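Local coordinates for hypothetical protein (Nostoc punctiforme, PDB 2O62) that is of unknown function but pairs two calycin-like beta domains, the second related to a biogenesis factor required for ATP synthase, at residues Q242-I250 / L262-V270; L172-Q180 / S191-F202. All coordinates share one frame; numbering follows the deposited sequence. Where two conformers were deposited one is given.

Interaction 1 of 2, residues Q242-I250 / L262-V270; sequences QSDLRQRMI and LTLVTEERV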
loop_
_atom_site.group_PDB
_atom_site.type_symbol
_atom_site.label_atom_id
_atom_site.label_comp_id
_atom_site.label_asym_id
_atom_site.label_seq_id
_atom_site.Cartn_x
_atom_site.Cartn_y
_atom_site.Cartn_z
ATOM N N GLN A 242 -4.665 4.826 13.479
ATOM C CA GLN A 242 -4.897 5.604 14.692
ATOM C C GLN A 242 -3.548 6.147 15.127
ATOM O O GLN A 242 -2.518 5.682 14.653
ATOM C CB GLN A 242 -5.452 4.701 15.821
ATOM C CG GLN A 242 -6.721 3.914 15.477
ATOM C CD GLN A 242 -7.949 4.814 15.189
ATOM O OE1 GLN A 242 -7.958 6.010 15.533
ATOM N NE2 GLN A 242 -8.988 4.235 14.560
ATOM N N SER A 243 -3.506 7.081 16.076
ATOM C CA SER A 243 -2.196 7.630 16.510
ATOM C C SER A 243 -1.203 6.540 16.957
ATOM O O SER A 243 -0.002 6.745 16.878
ATOM C CB SER A 243 -2.344 8.682 17.615
ATOM O OG SER A 243 -2.803 8.076 18.806
ATOM N N ASP A 244 -1.705 5.389 17.409
ATOM C CA ASP A 244 -0.845 4.315 17.961
ATOM C C ASP A 244 -0.993 2.998 17.210
ATOM O O ASP A 244 -0.594 1.946 17.696
ATOM C CB ASP A 244 -1.173 4.113 19.442
ATOM C CG ASP A 244 -2.670 3.853 19.681
ATOM O OD1 ASP A 244 -3.472 3.658 18.697
ATOM O OD2 ASP A 244 -3.062 3.882 20.865
ATOM N N LEU A 245 -1.545 3.055 16.002
ATOM C CA LEU A 245 -1.730 1.880 15.169
ATOM C C LEU A 245 -1.402 2.173 13.699
ATOM O O LEU A 245 -2.017 3.052 13.072
ATOM C CB LEU A 245 -3.169 1.360 15.289
ATOM C CG LEU A 245 -3.500 0.115 14.457
ATOM C CD1 LEU A 245 -2.761 -1.089 14.958
ATOM C CD2 LEU A 245 -5.046 -0.112 14.431
ATOM N N ARG A 246 -0.458 1.416 13.125
ATOM C CA ARG A 246 -0.053 1.611 11.747
ATOM C C ARG A 246 0.058 0.287 11.048
ATOM O O ARG A 246 0.503 -0.712 11.643
ATOM C CB ARG A 246 1.295 2.290 11.698
ATOM C CG ARG A 246 1.766 2.656 10.295
ATOM C CD ARG A 246 2.493 3.990 10.297
ATOM N NE ARG A 246 3.056 4.368 8.984
ATOM C CZ ARG A 246 4.332 4.256 8.638
ATOM N NH1 ARG A 246 5.208 3.662 9.436
ATOM N NH2 ARG A 246 4.739 4.706 7.441
ATOM N N GLN A 247 -0.359 0.253 9.797
ATOM C CA GLN A 247 -0.080 -0.885 8.970
ATOM C C GLN A 247 0.846 -0.481 7.856
ATOM O O GLN A 247 0.809 0.641 7.385
ATOM C CB GLN A 247 -1.363 -1.534 8.391
ATOM C CG GLN A 247 -2.152 -2.303 9.419
ATOM C CD GLN A 247 -3.278 -3.097 8.843
ATOM O OE1 GLN A 247 -3.955 -2.658 7.938
ATOM N NE2 GLN A 247 -3.444 -4.340 9.331
ATOM N N ARG A 248 1.670 -1.421 7.437
ATOM C CA ARG A 248 2.506 -1.259 6.234
ATOM C C ARG A 248 2.284 -2.467 5.317
ATOM O O ARG A 248 2.144 -3.598 5.792
ATOM C CB ARG A 248 3.961 -1.139 6.611
ATOM C CG ARG A 248 4.240 0.110 7.438
ATOM C CD ARG A 248 5.705 0.252 7.731
ATOM N NE ARG A 248 6.164 -0.634 8.832
ATOM C CZ ARG A 248 7.036 -1.650 8.690
ATOM N NH1 ARG A 248 7.592 -1.935 7.521
ATOM N NH2 ARG A 248 7.400 -2.377 9.733
HETATM N N MSE A 249 2.257 -2.241 4.005
HETATM C CA MSE A 249 2.109 -3.329 3.061
HETATM C C MSE A 249 3.221 -3.262 2.010
HETATM O O MSE A 249 3.543 -2.202 1.530
HETATM C CB MSE A 249 0.717 -3.351 2.416
HETATM C CG MSE A 249 0.429 -4.599 1.717
HETATM SE SE MSE A 249 -1.219 -4.711 0.633
HETATM C CE MSE A 249 -2.416 -4.470 1.998
ATOM N N ILE A 250 3.814 -4.409 1.698
ATOM C CA ILE A 250 4.962 -4.535 0.804
ATOM C C ILE A 250 4.680 -5.622 -0.229
ATOM O O ILE A 250 4.479 -6.776 0.145
ATOM C CB ILE A 250 6.209 -4.910 1.556
ATOM C CG1 ILE A 250 6.449 -3.933 2.724
ATOM C CG2 ILE A 250 7.395 -4.931 0.608
ATOM C CD1 ILE A 250 6.049 -4.458 4.055
ATOM N N LEU A 262 3.601 -10.942 -0.856
ATOM C CA LEU A 262 2.963 -9.763 -0.314
ATOM C C LEU A 262 2.973 -9.872 1.177
ATOM O O LEU A 262 2.678 -10.924 1.743
ATOM C CB LEU A 262 1.527 -9.683 -0.804
ATOM C CG LEU A 262 0.706 -8.478 -0.484
ATOM C CD1 LEU A 262 1.255 -7.327 -1.258
ATOM C CD2 LEU A 262 -0.785 -8.746 -0.899
ATOM N N THR A 263 3.340 -8.776 1.823
ATOM C CA THR A 263 3.470 -8.714 3.279
ATOM C C THR A 263 2.613 -7.606 3.885
ATOM O O THR A 263 2.579 -6.491 3.362
ATOM C CB THR A 263 4.966 -8.430 3.651
ATOM O OG1 THR A 263 5.774 -9.515 3.143
ATOM C CG2 THR A 263 5.167 -8.338 5.146
ATOM N N LEU A 264 1.948 -7.921 5.011
ATOM C CA LEU A 264 1.174 -6.951 5.770
ATOM C C LEU A 264 1.664 -6.917 7.207
ATOM O O LEU A 264 1.671 -7.917 7.907
ATOM C CB LEU A 264 -0.320 -7.275 5.679
ATOM C CG LEU A 264 -1.258 -6.273 6.378
ATOM C CD1 LEU A 264 -1.248 -4.978 5.756
ATOM C CD2 LEU A 264 -2.694 -6.864 6.320
ATOM N N VAL A 265 2.174 -5.748 7.581
ATOM C CA VAL A 265 2.696 -5.457 8.909
ATOM C C VAL A 265 1.630 -4.692 9.697
ATOM O O VAL A 265 1.065 -3.731 9.202
ATOM C CB VAL A 265 3.896 -4.568 8.793
ATOM C CG1 VAL A 265 4.485 -4.277 10.144
ATOM C CG2 VAL A 265 4.932 -5.195 7.858
ATOM N N THR A 266 1.349 -5.126 10.916
ATOM C CA THR A 266 0.524 -4.328 11.818
ATOM C C THR A 266 1.341 -4.068 13.050
ATOM O O THR A 266 1.801 -5.005 13.680
ATOM C CB THR A 266 -0.745 -5.081 12.199
ATOM O OG1 THR A 266 -1.397 -5.551 11.017
ATOM C CG2 THR A 266 -1.687 -4.164 12.963
ATOM N N GLU A 267 1.496 -2.791 13.423
ATOM C CA GLU A 267 2.376 -2.389 14.481
ATOM C C GLU A 267 1.696 -1.379 15.385
ATOM O O GLU A 267 0.848 -0.607 14.940
ATOM C CB GLU A 267 3.605 -1.678 13.918
ATOM C CG GLU A 267 4.446 -2.400 12.992
ATOM C CD GLU A 267 5.499 -1.483 12.294
ATOM O OE1 GLU A 267 5.168 -0.383 11.750
ATOM O OE2 GLU A 267 6.648 -1.948 12.304
ATOM N N GLU A 268 2.077 -1.375 16.664
ATOM C CA GLU A 268 1.558 -0.420 17.591
ATOM C C GLU A 268 2.673 0.410 18.194
ATOM O O GLU A 268 3.818 -0.036 18.282
ATOM C CB GLU A 268 0.742 -1.139 18.673
ATOM C CG GLU A 268 1.530 -2.076 19.520
ATOM C CD GLU A 268 0.744 -2.510 20.747
ATOM O OE1 GLU A 268 -0.464 -2.793 20.601
ATOM O OE2 GLU A 268 1.330 -2.527 21.849
ATOM N N ARG A 269 2.324 1.629 18.574
ATOM C CA ARG A 269 3.270 2.579 19.131
ATOM C C ARG A 269 3.623 2.142 20.552
ATOM O O ARG A 269 2.739 1.778 21.313
ATOM C CB ARG A 269 2.667 3.989 19.132
ATOM C CG ARG A 269 3.591 5.081 19.596
ATOM C CD ARG A 269 2.863 6.446 19.527
ATOM N NE ARG A 269 1.682 6.506 20.396
ATOM C CZ ARG A 269 0.868 7.564 20.504
ATOM N NH1 ARG A 269 1.108 8.663 19.802
ATOM N NH2 ARG A 269 -0.206 7.526 21.297
ATOM N N VAL A 270 4.906 2.216 20.894
ATOM C CA VAL A 270 5.405 1.831 22.181
ATOM C C VAL A 270 5.463 3.026 23.101
ATOM O O VAL A 270 5.805 4.183 22.778
ATOM C CB VAL A 270 6.852 1.256 22.085
ATOM C CG1 VAL A 270 7.430 1.011 23.472
ATOM C CG2 VAL A 270 6.883 -0.020 21.302
ATOM O OXT VAL A 270 5.150 2.834 24.282
HETATM O O HOH W 1 4.829 2.284 11.992
HETATM O O HOH W 2 6.348 -9.322 0.537
#

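Interaction 2 of 2, residues L172-Q180 / S191-F202; sequences LDDAGRLMQ and STATIKGSIVLF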
loop_
_atom_site.group_PDB
_atom_site.type_symbol
_atom_site.label_atom_id
_atom_site.label_comp_id
_atom_site.label_asym_id
_atom_site.label_seq_id
_atom_site.Cartn_x
_atom_site.Cartn_y
_atom_site.Cartn_z
ATOM N N LEU A 172 14.733 11.719 15.206
ATOM C CA LEU A 172 15.502 12.782 14.603
ATOM C C LEU A 172 16.867 12.725 15.253
ATOM O O LEU A 172 16.955 12.469 16.465
ATOM C CB LEU A 172 14.873 14.154 14.874
ATOM C CG LEU A 172 13.469 14.313 14.283
ATOM C CD1 LEU A 172 12.875 15.682 14.665
ATOM C CD2 LEU A 172 13.494 14.143 12.778
ATOM N N ASP A 173 17.925 12.890 14.459
ATOM C CA ASP A 173 19.260 13.095 15.010
ATOM C C ASP A 173 19.478 14.606 15.116
ATOM O O ASP A 173 18.512 15.366 15.057
ATOM C CB ASP A 173 20.345 12.360 14.209
ATOM C CG ASP A 173 20.621 12.978 12.849
ATOM O OD1 ASP A 173 20.293 14.177 12.644
ATOM O OD2 ASP A 173 21.176 12.237 11.989
ATOM N N ASP A 174 20.712 15.074 15.253
ATOM C CA ASP A 174 20.875 16.392 15.872
ATOM C C ASP A 174 21.578 17.626 15.245
ATOM O O ASP A 174 21.761 18.583 16.028
ATOM C CB ASP A 174 21.530 16.160 17.251
ATOM C CG ASP A 174 22.977 15.660 17.145
ATOM O OD1 ASP A 174 23.683 16.012 16.166
ATOM O OD2 ASP A 174 23.405 14.894 18.036
ATOM N N ALA A 175 21.982 17.780 13.966
ATOM C CA ALA A 175 21.577 17.263 12.643
ATOM C C ALA A 175 20.176 17.480 12.083
ATOM O O ALA A 175 20.044 18.185 11.081
ATOM C CB ALA A 175 22.133 15.882 12.361
ATOM N N GLY A 176 19.131 16.908 12.671
ATOM C CA GLY A 176 17.778 17.120 12.150
ATOM C C GLY A 176 17.464 16.166 11.014
ATOM O O GLY A 176 16.415 16.253 10.360
ATOM N N ARG A 177 18.372 15.231 10.787
ATOM C CA ARG A 177 18.114 14.139 9.877
ATOM C C ARG A 177 17.318 13.079 10.605
ATOM O O ARG A 177 17.203 13.084 11.821
ATOM C CB ARG A 177 19.433 13.574 9.360
ATOM C CG ARG A 177 20.283 14.605 8.576
ATOM C CD ARG A 177 21.558 13.970 8.012
ATOM N NE ARG A 177 22.256 13.200 9.047
ATOM C CZ ARG A 177 23.381 13.547 9.677
ATOM N NH1 ARG A 177 24.031 14.676 9.386
ATOM N NH2 ARG A 177 23.877 12.733 10.610
ATOM N N LEU A 178 16.734 12.192 9.832
ATOM C CA LEU A 178 15.917 11.119 10.349
ATOM C C LEU A 178 16.796 9.870 10.448
ATOM O O LEU A 178 17.596 9.600 9.565
ATOM C CB LEU A 178 14.724 10.907 9.421
ATOM C CG LEU A 178 13.577 10.127 10.037
ATOM C CD1 LEU A 178 12.787 11.034 11.000
ATOM C CD2 LEU A 178 12.647 9.503 9.004
HETATM N N MSE A 179 16.708 9.175 11.577
HETATM C CA MSE A 179 17.328 7.862 11.777
HETATM C C MSE A 179 16.182 6.873 11.837
HETATM O O MSE A 179 15.268 7.050 12.628
HETATM C CB MSE A 179 18.076 7.879 13.116
HETATM C CG MSE A 179 19.037 6.719 13.403
HETATM SE SE MSE A 179 18.257 5.013 14.037
HETATM C CE MSE A 179 16.733 5.499 15.270
ATOM N N GLN A 180 16.211 5.853 10.991
ATOM C CA GLN A 180 15.196 4.798 10.988
ATOM C C GLN A 180 15.878 3.436 11.093
ATOM O O GLN A 180 16.808 3.158 10.326
ATOM C CB GLN A 180 14.349 4.796 9.739
ATOM C CG GLN A 180 13.251 3.735 9.825
ATOM C CD GLN A 180 12.299 3.774 8.673
ATOM O OE1 GLN A 180 11.994 4.840 8.148
ATOM N NE2 GLN A 180 11.777 2.607 8.283
ATOM N N SER A 191 19.217 3.132 8.779
ATOM C CA SER A 191 19.730 4.129 7.805
ATOM C C SER A 191 19.301 5.514 8.197
ATOM O O SER A 191 18.255 5.706 8.792
ATOM C CB SER A 191 19.219 3.847 6.388
ATOM O OG SER A 191 19.797 4.749 5.454
ATOM N N THR A 192 20.121 6.486 7.857
ATOM C CA THR A 192 19.796 7.895 8.030
ATOM C C THR A 192 19.157 8.443 6.762
ATOM O O THR A 192 19.467 7.972 5.674
ATOM C CB THR A 192 21.076 8.606 8.397
ATOM O OG1 THR A 192 21.504 8.058 9.660
ATOM C CG2 THR A 192 20.927 10.079 8.506
ATOM N N ALA A 193 18.222 9.370 6.917
ATOM C CA ALA A 193 17.548 10.026 5.815
ATOM C C ALA A 193 17.509 11.538 5.996
ATOM O O ALA A 193 17.620 12.060 7.111
ATOM C CB ALA A 193 16.172 9.534 5.713
ATOM N N THR A 194 17.336 12.254 4.896
ATOM C CA THR A 194 17.105 13.698 4.965
ATOM C C THR A 194 15.621 13.965 4.752
ATOM O O THR A 194 14.936 13.253 4.014
ATOM C CB THR A 194 17.897 14.476 3.925
ATOM O OG1 THR A 194 17.732 13.870 2.650
ATOM C CG2 THR A 194 19.351 14.479 4.271
ATOM N N ILE A 195 15.116 14.996 5.406
ATOM C CA ILE A 195 13.695 15.351 5.243
ATOM C C ILE A 195 13.592 16.629 4.452
ATOM O O ILE A 195 14.252 17.602 4.760
ATOM C CB ILE A 195 12.993 15.591 6.582
ATOM C CG1 ILE A 195 13.202 14.426 7.541
ATOM C CG2 ILE A 195 11.504 15.787 6.353
ATOM C CD1 ILE A 195 13.282 14.913 8.976
ATOM N N LYS A 196 12.753 16.627 3.433
ATOM C CA LYS A 196 12.544 17.816 2.596
ATOM C C LYS A 196 11.023 17.886 2.343
ATOM O O LYS A 196 10.481 17.187 1.485
ATOM C CB LYS A 196 13.345 17.689 1.305
ATOM C CG LYS A 196 14.682 16.899 1.485
ATOM C CD LYS A 196 15.547 16.764 0.219
ATOM C CE LYS A 196 14.821 16.106 -0.974
ATOM N NZ LYS A 196 15.489 16.494 -2.280
ATOM N N GLY A 197 10.359 18.657 3.193
ATOM C CA GLY A 197 8.911 18.825 3.165
ATOM C C GLY A 197 8.175 17.537 3.473
ATOM O O GLY A 197 8.294 16.985 4.560
ATOM N N SER A 198 7.414 17.076 2.489
ATOM C CA SER A 198 6.632 15.849 2.591
ATOM C C SER A 198 7.411 14.617 2.123
ATOM O O SER A 198 6.863 13.512 2.092
ATOM C CB SER A 198 5.340 16.002 1.771
ATOM O OG SER A 198 5.615 16.181 0.393
ATOM N N ILE A 199 8.691 14.807 1.752
ATOM C CA ILE A 199 9.537 13.711 1.272
ATOM C C ILE A 199 10.713 13.454 2.195
ATOM O O ILE A 199 11.448 14.368 2.541
ATOM C CB ILE A 199 10.097 13.966 -0.138
ATOM C CG1 ILE A 199 8.991 13.787 -1.175
ATOM C CG2 ILE A 199 11.212 12.963 -0.465
ATOM C CD1 ILE A 199 9.288 14.487 -2.485
ATOM N N VAL A 200 10.895 12.187 2.522
ATOM C CA VAL A 200 12.024 11.701 3.282
ATOM C C VAL A 200 12.860 10.888 2.308
ATOM O O VAL A 200 12.361 9.932 1.703
ATOM C CB VAL A 200 11.577 10.842 4.471
ATOM C CG1 VAL A 200 12.762 10.283 5.228
ATOM C CG2 VAL A 200 10.630 11.680 5.391
ATOM N N LEU A 201 14.128 11.236 2.216
ATOM C CA LEU A 201 15.024 10.668 1.209
ATOM C C LEU A 201 16.087 9.794 1.856
ATOM O O LEU A 201 16.897 10.284 2.622
ATOM C CB LEU A 201 15.686 11.788 0.436
ATOM C CG LEU A 201 16.694 11.334 -0.591
ATOM C CD1 LEU A 201 16.026 10.483 -1.649
ATOM C CD2 LEU A 201 17.439 12.520 -1.213
ATOM N N PHE A 202 16.070 8.510 1.514
ATOM C CA PHE A 202 17.150 7.554 1.852
ATOM C C PHE A 202 17.974 7.243 0.605
ATOM O O PHE A 202 17.507 6.552 -0.288
ATOM C CB PHE A 202 16.578 6.245 2.390
ATOM C CG PHE A 202 15.814 6.360 3.716
ATOM C CD1 PHE A 202 14.440 6.661 3.736
ATOM C CD2 PHE A 202 16.426 6.029 4.909
ATOM C CE1 PHE A 202 13.725 6.702 4.964
ATOM C CE2 PHE A 202 15.707 6.039 6.124
ATOM C CZ PHE A 202 14.354 6.398 6.137
HETATM O O HOH W 3 21.251 9.373 11.874
HETATM O O HOH W 4 16.782 16.281 7.363
#

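Interaction 1 of 2, residues Q242-I250 / L262-V270
Arg-248 reaches across the strand pair to Glu-267 and takes hold of its carboxylate side-on: NE meets OE1 at 3.1 Å and NH2 meets OE2 at 2.7 Å. Both oxygens lie in the guanidinium plane, yet they are approached from above the carboxylate plane, because the two flat groups are turned 54° apart. The arginine chain runs extended and then bends at its third torsion (chi3 -78°), which swings the guanidinium back over the neighbouring strand, with Val-265 CG1 3.5 Å from NH2 over one face. A water joins Glu-267 OE1 to Arg-246 NH1, so a second arginine reaches this buried acid through the water; Arg-246 NH2 also bonds Ser-220 OG, and Arg-248 NH1 has a second acid in Glu-236. On the reverse face Gln-247 lies alongside Thr-266, pointing the same way, and its NE2 gives an in-plane bond of 2.9 Å to Thr-266 OG1. Farther along, Met-249, a selenomethionine, rests CE 4.0 Å from Leu-264 CD1. In this antiparallel hairpin of the barrel, strand 233-242 flanks 245-253 and strand 145-155 flanks 259-269; Leu-168 of strand 162-172 meets the charged cluster, while strand 93-100 packs on Gln-247, Met-249 and Leu-264.

Interaction 2 of 2, residues L172-Q180 / S191-F202
Leu-178 is the bump at the middle of this contact. With CG anti to the backbone N (chi1 -162°), its CD2 projects across to Val-200 CG1 at 3.9 Å, while its CB sits beside Ala-193 CB and Ile-195 CG1. Ala-193 is small enough to let the Phe-202 ring lie over it: its methyl stands 3.4 Å above the ring plane, over the centre. Gln-180 comes in from the first strand at the same ring, with CB 3.9 Å from CZ and its amide plane perpendicular to the ring; the far end of that amide bonds Thr-182. Cut back to an alanine, Phe-202 would probably leave a gap under the Ala-193 methyl and take away the surface that Gln-180 CB rests on. At the other end Ile-195 CD1 touches both Leu-172 CD2 at 3.9 Å and Gly-176 O at 3.7 Å, where a water links Gly-176 O to Ile-195 N. On the opposite face the Thr-192 CG2 methyl nudges the edge of the Arg-177 guanidinium, NE lying 3.4 Å away, and Arg-177 NH2 is salt-bridged to Asp-173. Paired backbone bonds at Leu-178/Ala-193 and Gln-180/Ser-191 complete an antiparallel hairpin, part of the up-and-down meander characteristic of calycin barrels.

From the N terminus, the chain first builds the other antiparallel sheet, then enters the closed barrel at strand 145-155. Interaction 2 is reached first: ten residues separate 172-180 from 191-202, so it closes a short hairpin loop, and its second segment turns again into strand 199-202. Strands 210-214, 219-224 and 233-242 follow before interaction 1 closes the next loop, with eleven residues between 242-250 and 262-270 at the C terminus. The two loops therefore lie in series, neither nested nor crossed. Their centres are about 20 Å apart and they do not touch, but both belong to one barrel: interaction 2 joins its third to fifth strands, while interaction 1 joins the last two, beside the seam with 145-155.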